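Salmonella typhimurium DB7155 bacteriophage DET7 tailspike (PDB 2V5I) probably recognises and hydrolyses the O-antigen of the Salmonella host as the receptor-binding tailspike of the phage. Local coordinates at residues Asp384-Ile389 with Ile397-Ile402; Asn530-Tyr535 with Leu541-Arg546. All blocks are in the same frame, centred on the assembly; numbering follows the deposited sequence.

Contact 1 of 2, residues Asp384-Ile389 with Ile397-Ile402; sequences DQIIII and IRAAGI
Ile386 meets Ile397 and Ala399 through a single methyl group, its CD1, across the interior of the parallel beta-helix that makes up the body of this tailspike. The CD1 atoms of Ile386 and Ile397 come tip to tip at 4.0 Å, and Ile386 CD1 lies slightly nearer to Ala399 CB, at 3.8 Å. Both isoleucines have extended ends, but they start differently. In Ile386, CG1 stands beside the backbone N and opposite the carbonyl carbon (chi1 -61°), and chi2 of 158° then stretches CD1 toward the other segment. Ile397 reaches back with CG1 anti to its backbone N (chi1 177°), which leaves CG2 wedged between N and the carbonyl carbon. Ala399, two residues on, points the same way and adds only its CB, while Arg398 between them points away and gives NE to Thr372 OG1 and NH2 to Asn370 OD1. The backbones stay well apart, with the CA atoms of Ile386 and Ala399 8.4 Å from each other, so side-chain ends alone make the direct contact.

Beside this apolar meeting lies a polar one carried by a water. It donates to Gln385 OE1 at 2.7 Å and to Ala399 O at 2.6 Å, linking a side-chain amide to a main-chain carbonyl. The other end of that amide, Gln385 NE2, is hydrogen-bonded to Gln405 OE1, so both ends of the buried group are held and its flip is probably fixed.

Strand 386-388 runs between strands 357-364 and 412-414, whereas strand 393-398 belongs to another face of the beta-helix, between strands 367-369 and 371-374 on one side and 417-423 on the other. Ile386 also packs on Ile412, and Leu422 of strand 417-423 touches both Ile397 and Ala399.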
loop_
_atom_site.group_PDB
_atom_site.type_symbol
_atom_site.label_atom_id
_atom_site.label_comp_id
_atom_site.label_asym_id
_atom_site.label_seq_id
_atom_site.Cartn_x
_atom_site.Cartn_y
_atom_site.Cartn_z
ATOM N N ASP A 384 22.585 -13.563 -2.940
ATOM C CA ASP A 384 21.979 -12.912 -1.822
ATOM C C ASP A 384 20.509 -12.649 -2.125
ATOM O O ASP A 384 20.145 -12.539 -3.286
ATOM C CB ASP A 384 22.693 -11.610 -1.541
ATOM C CG ASP A 384 24.213 -11.814 -1.382
ATOM O OD1 ASP A 384 24.620 -12.774 -0.707
ATOM O OD2 ASP A 384 24.985 -11.039 -1.980
ATOM N N GLN A 385 19.690 -12.476 -1.097
ATOM C CA GLN A 385 18.248 -12.253 -1.298
ATOM C C GLN A 385 17.941 -10.850 -1.769
ATOM O O GLN A 385 17.023 -10.651 -2.597
ATOM C CB GLN A 385 17.483 -12.596 -0.043
ATOM C CG GLN A 385 17.528 -14.108 0.306
ATOM C CD GLN A 385 17.163 -14.426 1.736
ATOM O OE1 GLN A 385 16.223 -13.879 2.305
ATOM N NE2 GLN A 385 17.901 -15.347 2.321
ATOM N N ILE A 386 18.591 -9.854 -1.146
ATOM C CA ILE A 386 18.336 -8.464 -1.408
ATOM C C ILE A 386 19.717 -7.845 -1.694
ATOM O O ILE A 386 20.576 -7.846 -0.818
ATOM C CB ILE A 386 17.688 -7.802 -0.161
ATOM C CG1 ILE A 386 16.336 -8.457 0.195
ATOM C CG2 ILE A 386 17.562 -6.319 -0.339
ATOM C CD1 ILE A 386 15.927 -8.225 1.678
ATOM N N ILE A 387 19.922 -7.302 -2.888
ATOM C CA ILE A 387 21.213 -6.760 -3.325
ATOM C C ILE A 387 20.999 -5.327 -3.791
ATOM O O ILE A 387 20.098 -5.064 -4.588
ATOM C CB ILE A 387 21.728 -7.570 -4.507
ATOM C CG1 ILE A 387 21.997 -9.012 -4.069
ATOM C CG2 ILE A 387 22.969 -6.883 -5.130
ATOM C CD1 ILE A 387 21.730 -10.058 -5.182
ATOM N N ILE A 388 21.766 -4.393 -3.220
ATOM C CA ILE A 388 21.822 -3.023 -3.678
ATOM C C ILE A 388 23.299 -2.726 -3.865
ATOM O O ILE A 388 24.079 -2.899 -2.949
ATOM C CB ILE A 388 21.203 -2.012 -2.678
ATOM C CG1 ILE A 388 19.745 -2.389 -2.362
ATOM C CG2 ILE A 388 21.300 -0.597 -3.229
ATOM C CD1 ILE A 388 19.111 -1.517 -1.291
ATOM N N ILE A 389 23.684 -2.214 -5.036
ATOM C CA ILE A 389 25.113 -2.034 -5.349
ATOM C C ILE A 389 25.668 -0.695 -4.901
ATOM O O ILE A 389 26.729 -0.650 -4.285
ATOM C CB ILE A 389 25.347 -2.155 -6.868
ATOM C CG1 ILE A 389 24.926 -3.527 -7.356
ATOM C CG2 ILE A 389 26.808 -1.842 -7.221
ATOM C CD1 ILE A 389 25.691 -4.712 -6.750
ATOM N N ILE A 397 11.891 -1.936 5.810
ATOM C CA ILE A 397 12.055 -3.148 5.009
ATOM C C ILE A 397 11.821 -4.375 5.883
ATOM O O ILE A 397 12.459 -4.565 6.900
ATOM C CB ILE A 397 13.419 -3.190 4.256
ATOM C CG1 ILE A 397 13.563 -4.518 3.490
ATOM C CG2 ILE A 397 14.625 -2.918 5.195
ATOM C CD1 ILE A 397 14.641 -4.507 2.431
ATOM N N ARG A 398 10.917 -5.231 5.402
ATOM C CA ARG A 398 10.635 -6.515 6.027
ATOM C C ARG A 398 11.369 -7.541 5.213
ATOM O O ARG A 398 11.188 -7.594 4.002
ATOM C CB ARG A 398 9.126 -6.763 6.000
ATOM C CG ARG A 398 8.414 -5.767 6.910
ATOM C CD ARG A 398 7.051 -5.479 6.548
ATOM N NE ARG A 398 6.912 -4.773 5.282
ATOM C CZ ARG A 398 6.722 -3.481 5.135
ATOM N NH1 ARG A 398 6.717 -2.677 6.188
ATOM N NH2 ARG A 398 6.545 -3.000 3.900
ATOM N N ALA A 399 12.276 -8.281 5.863
ATOM C CA ALA A 399 13.225 -9.143 5.162
ATOM C C ALA A 399 13.271 -10.591 5.674
ATOM O O ALA A 399 14.263 -11.274 5.422
ATOM C CB ALA A 399 14.614 -8.559 5.220
ATOM N N ALA A 400 12.271 -11.065 6.401
ATOM C CA ALA A 400 12.225 -12.485 6.806
ATOM C C ALA A 400 10.793 -13.009 6.769
ATOM O O ALA A 400 9.892 -12.379 7.300
ATOM C CB ALA A 400 12.767 -12.675 8.217
ATOM N N GLY A 401 10.630 -14.193 6.172
ATOM C CA GLY A 401 9.376 -14.885 6.095
ATOM C C GLY A 401 9.378 -16.104 6.996
ATOM O O GLY A 401 10.077 -16.111 8.028
ATOM N N ILE A 402 8.699 -17.156 6.558
ATOM C CA ILE A 402 8.483 -18.363 7.388
ATOM C C ILE A 402 9.341 -19.567 6.978
ATOM O O ILE A 402 9.429 -20.528 7.747
ATOM C CB ILE A 402 6.977 -18.744 7.366
ATOM C CG1 ILE A 402 6.552 -19.513 8.635
ATOM C CG2 ILE A 402 6.553 -19.376 6.030
ATOM C CD1 ILE A 402 5.040 -19.426 8.866
HETATM O O HOH W 1 15.095 -13.691 4.780
#

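Contact 2 of 2, residues Asn530-Tyr535 with Leu541-Arg546; sequences NTMSLY and LWALIR
Tyr535 lays its ring under Trp542 CB in an antiparallel beta hairpin, strands 531-537 and 540-546, within the intertwined C-terminal part of the tailspike. Trp542 CB sits over one face of the tyrosine ring, 3.6 Å from its centroid, a CH-pi contact. The five-membered ring of Trp542 is 20° from parallel to the tyrosine ring but slid apart, so the two barely overlap. Tyr535 takes chi1 of 66°, with CG between its backbone N and carbonyl carbon, and this lays the ring across the neighbouring strand; its CE1 touches Leu544 CB, and its OH is hydrogen-bonded to Arg554 NH1. Backbone bonds are short and nearly straight here: Leu544 N to Ser533 O is 2.8 Å, and Ser533 N returns the bond to Leu544 O.

On the opposite face, Met532 holds CG anti to its backbone N, which brings CG to 3.8 Å from both Ala543 CB and Ile545 CG1. Met532 of the second subunit packs on Leu534 and Leu541, and the strand edge at Thr531 to Ser533 pairs with a strand of the third subunit.

The end with the partly exposed Asn530 and Arg546 is looser. The Arg546 side chain leads away from segment 530-535, with NE bonded to Gly550 O and NH1 to Leu527 O. Asn530 N still meets Arg546 O at 2.8 Å, though the bond is bent to 143° and the donor is tilted out of the carbonyl plane.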
loop_
_atom_site.group_PDB
_atom_site.type_symbol
_atom_site.label_atom_id
_atom_site.label_comp_id
_atom_site.label_asym_id
_atom_site.label_seq_id
_atom_site.Cartn_x
_atom_site.Cartn_y
_atom_site.Cartn_z
ATOM N N ASN A 530 39.549 10.016 38.175
ATOM C CA ASN A 530 38.502 9.802 39.189
ATOM C C ASN A 530 37.661 8.558 38.859
ATOM O O ASN A 530 36.434 8.559 38.939
ATOM C CB ASN A 530 37.630 11.032 39.387
ATOM C CG ASN A 530 38.414 12.213 39.962
ATOM O OD1 ASN A 530 39.448 12.052 40.598
ATOM N ND2 ASN A 530 37.958 13.402 39.643
ATOM N N THR A 531 38.377 7.522 38.489
ATOM C CA THR A 531 37.807 6.204 38.377
ATOM C C THR A 531 38.675 5.170 39.093
ATOM O O THR A 531 39.854 5.361 39.296
ATOM C CB THR A 531 37.554 5.796 36.892
ATOM O OG1 THR A 531 38.785 5.580 36.220
ATOM C CG2 THR A 531 36.712 6.832 36.150
ATOM N N MET A 532 38.052 4.063 39.464
ATOM C CA MET A 532 38.671 2.995 40.289
ATOM C C MET A 532 38.383 1.633 39.693
ATOM O O MET A 532 37.263 1.369 39.319
ATOM C CB MET A 532 38.017 3.041 41.685
ATOM C CG MET A 532 38.427 1.953 42.570
ATOM S SD MET A 532 37.452 1.975 44.093
ATOM C CE MET A 532 36.005 1.041 43.554
ATOM N N SER A 533 39.405 0.783 39.593
ATOM C CA SER A 533 39.235 -0.633 39.215
ATOM C C SER A 533 39.715 -1.520 40.357
ATOM O O SER A 533 40.744 -1.231 41.006
ATOM C CB SER A 533 40.130 -0.948 38.037
ATOM O OG SER A 533 39.761 -0.154 36.941
ATOM N N LEU A 534 39.033 -2.617 40.594
ATOM C CA LEU A 534 39.349 -3.496 41.705
ATOM C C LEU A 534 40.036 -4.773 41.254
ATOM O O LEU A 534 39.811 -5.296 40.140
ATOM C CB LEU A 534 38.038 -3.887 42.444
ATOM C CG LEU A 534 37.350 -2.728 43.169
ATOM C CD1 LEU A 534 35.938 -3.132 43.576
ATOM C CD2 LEU A 534 38.078 -2.210 44.370
ATOM N N TYR A 535 40.911 -5.273 42.107
ATOM C CA TYR A 535 41.657 -6.488 41.805
ATOM C C TYR A 535 42.124 -7.169 43.100
ATOM O O TYR A 535 42.194 -6.572 44.182
ATOM C CB TYR A 535 42.863 -6.190 40.891
ATOM C CG TYR A 535 43.971 -5.337 41.492
ATOM C CD1 TYR A 535 43.923 -3.963 41.443
ATOM C CD2 TYR A 535 45.091 -5.930 42.050
ATOM C CE1 TYR A 535 44.940 -3.198 41.999
ATOM C CE2 TYR A 535 46.144 -5.182 42.581
ATOM C CZ TYR A 535 46.093 -3.808 42.520
ATOM O OH TYR A 535 47.162 -3.101 43.087
ATOM N N LEU A 541 41.954 -7.502 48.691
ATOM C CA LEU A 541 41.308 -6.597 47.735
ATOM C C LEU A 541 42.043 -5.274 47.683
ATOM O O LEU A 541 42.219 -4.607 48.706
ATOM C CB LEU A 541 39.861 -6.367 48.138
ATOM C CG LEU A 541 39.014 -5.611 47.133
ATOM C CD1 LEU A 541 38.820 -6.425 45.833
ATOM C CD2 LEU A 541 37.639 -5.198 47.738
ATOM N N TRP A 542 42.413 -4.887 46.460
ATOM C CA TRP A 542 43.074 -3.626 46.152
ATOM C C TRP A 542 42.268 -2.818 45.133
ATOM O O TRP A 542 41.498 -3.358 44.329
ATOM C CB TRP A 542 44.430 -3.922 45.550
ATOM C CG TRP A 542 45.472 -4.401 46.514
ATOM C CD1 TRP A 542 45.554 -5.651 47.097
ATOM C CD2 TRP A 542 46.589 -3.649 47.010
ATOM N NE1 TRP A 542 46.669 -5.704 47.898
ATOM C CE2 TRP A 542 47.313 -4.493 47.869
ATOM C CE3 TRP A 542 47.044 -2.337 46.800
ATOM C CZ2 TRP A 542 48.478 -4.079 48.517
ATOM C CZ3 TRP A 542 48.221 -1.922 47.441
ATOM C CH2 TRP A 542 48.885 -2.775 48.318
ATOM N N ALA A 543 42.460 -1.502 45.174
ATOM C CA ALA A 543 41.919 -0.567 44.191
ATOM C C ALA A 543 43.076 0.063 43.418
ATOM O O ALA A 543 44.052 0.547 44.016
ATOM C CB ALA A 543 41.103 0.560 44.851
ATOM N N LEU A 544 42.934 0.102 42.107
ATOM C CA LEU A 544 43.753 0.893 41.204
ATOM C C LEU A 544 42.955 2.131 40.807
ATOM O O LEU A 544 41.870 2.024 40.262
ATOM C CB LEU A 544 44.101 0.071 39.957
ATOM C CG LEU A 544 44.873 0.815 38.841
ATOM C CD1 LEU A 544 46.208 1.334 39.331
ATOM C CD2 LEU A 544 45.053 -0.150 37.664
ATOM N N ILE A 545 43.473 3.317 41.172
ATOM C CA ILE A 545 42.721 4.549 41.073
ATOM C C ILE A 545 43.533 5.570 40.259
ATOM O O ILE A 545 44.719 5.746 40.513
ATOM C CB ILE A 545 42.444 5.135 42.462
ATOM C CG1 ILE A 545 41.464 4.216 43.188
ATOM C CG2 ILE A 545 41.887 6.564 42.368
ATOM C CD1 ILE A 545 41.257 4.480 44.609
ATOM N N ARG A 546 42.876 6.240 39.325
ATOM C CA ARG A 546 43.468 7.383 38.677
ATOM C C ARG A 546 42.979 8.639 39.400
ATOM O O ARG A 546 41.782 8.879 39.445
ATOM C CB ARG A 546 43.169 7.427 37.224
ATOM C CG ARG A 546 44.033 8.491 36.500
ATOM C CD ARG A 546 43.880 8.517 35.004
ATOM N NE ARG A 546 44.782 9.546 34.435
ATOM C CZ ARG A 546 44.577 10.195 33.295
ATOM N NH1 ARG A 546 43.554 9.906 32.503
ATOM N NH2 ARG A 546 45.452 11.130 32.914
#

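In the fold
Contacts 1 and 2 belong to different architectures of the same chain: the first joins two faces of the right-handed parallel beta-helix, the second pairs neighbouring strands of an antiparallel sheet near the C-terminus. They follow one another in sequence and do not touch; their centres are 48 Å apart and their nearest atoms about 39 Å. The centre of contact 1 is about 11 Å, and that of contact 2 about 59 Å, from the centre of the chain, the latter close to the far end of the spike. Both border the second subunit, and in contact 2 the sheet runs on into the third subunit. The side chain of Leu541 is about 8 Å from a bound sodium ion.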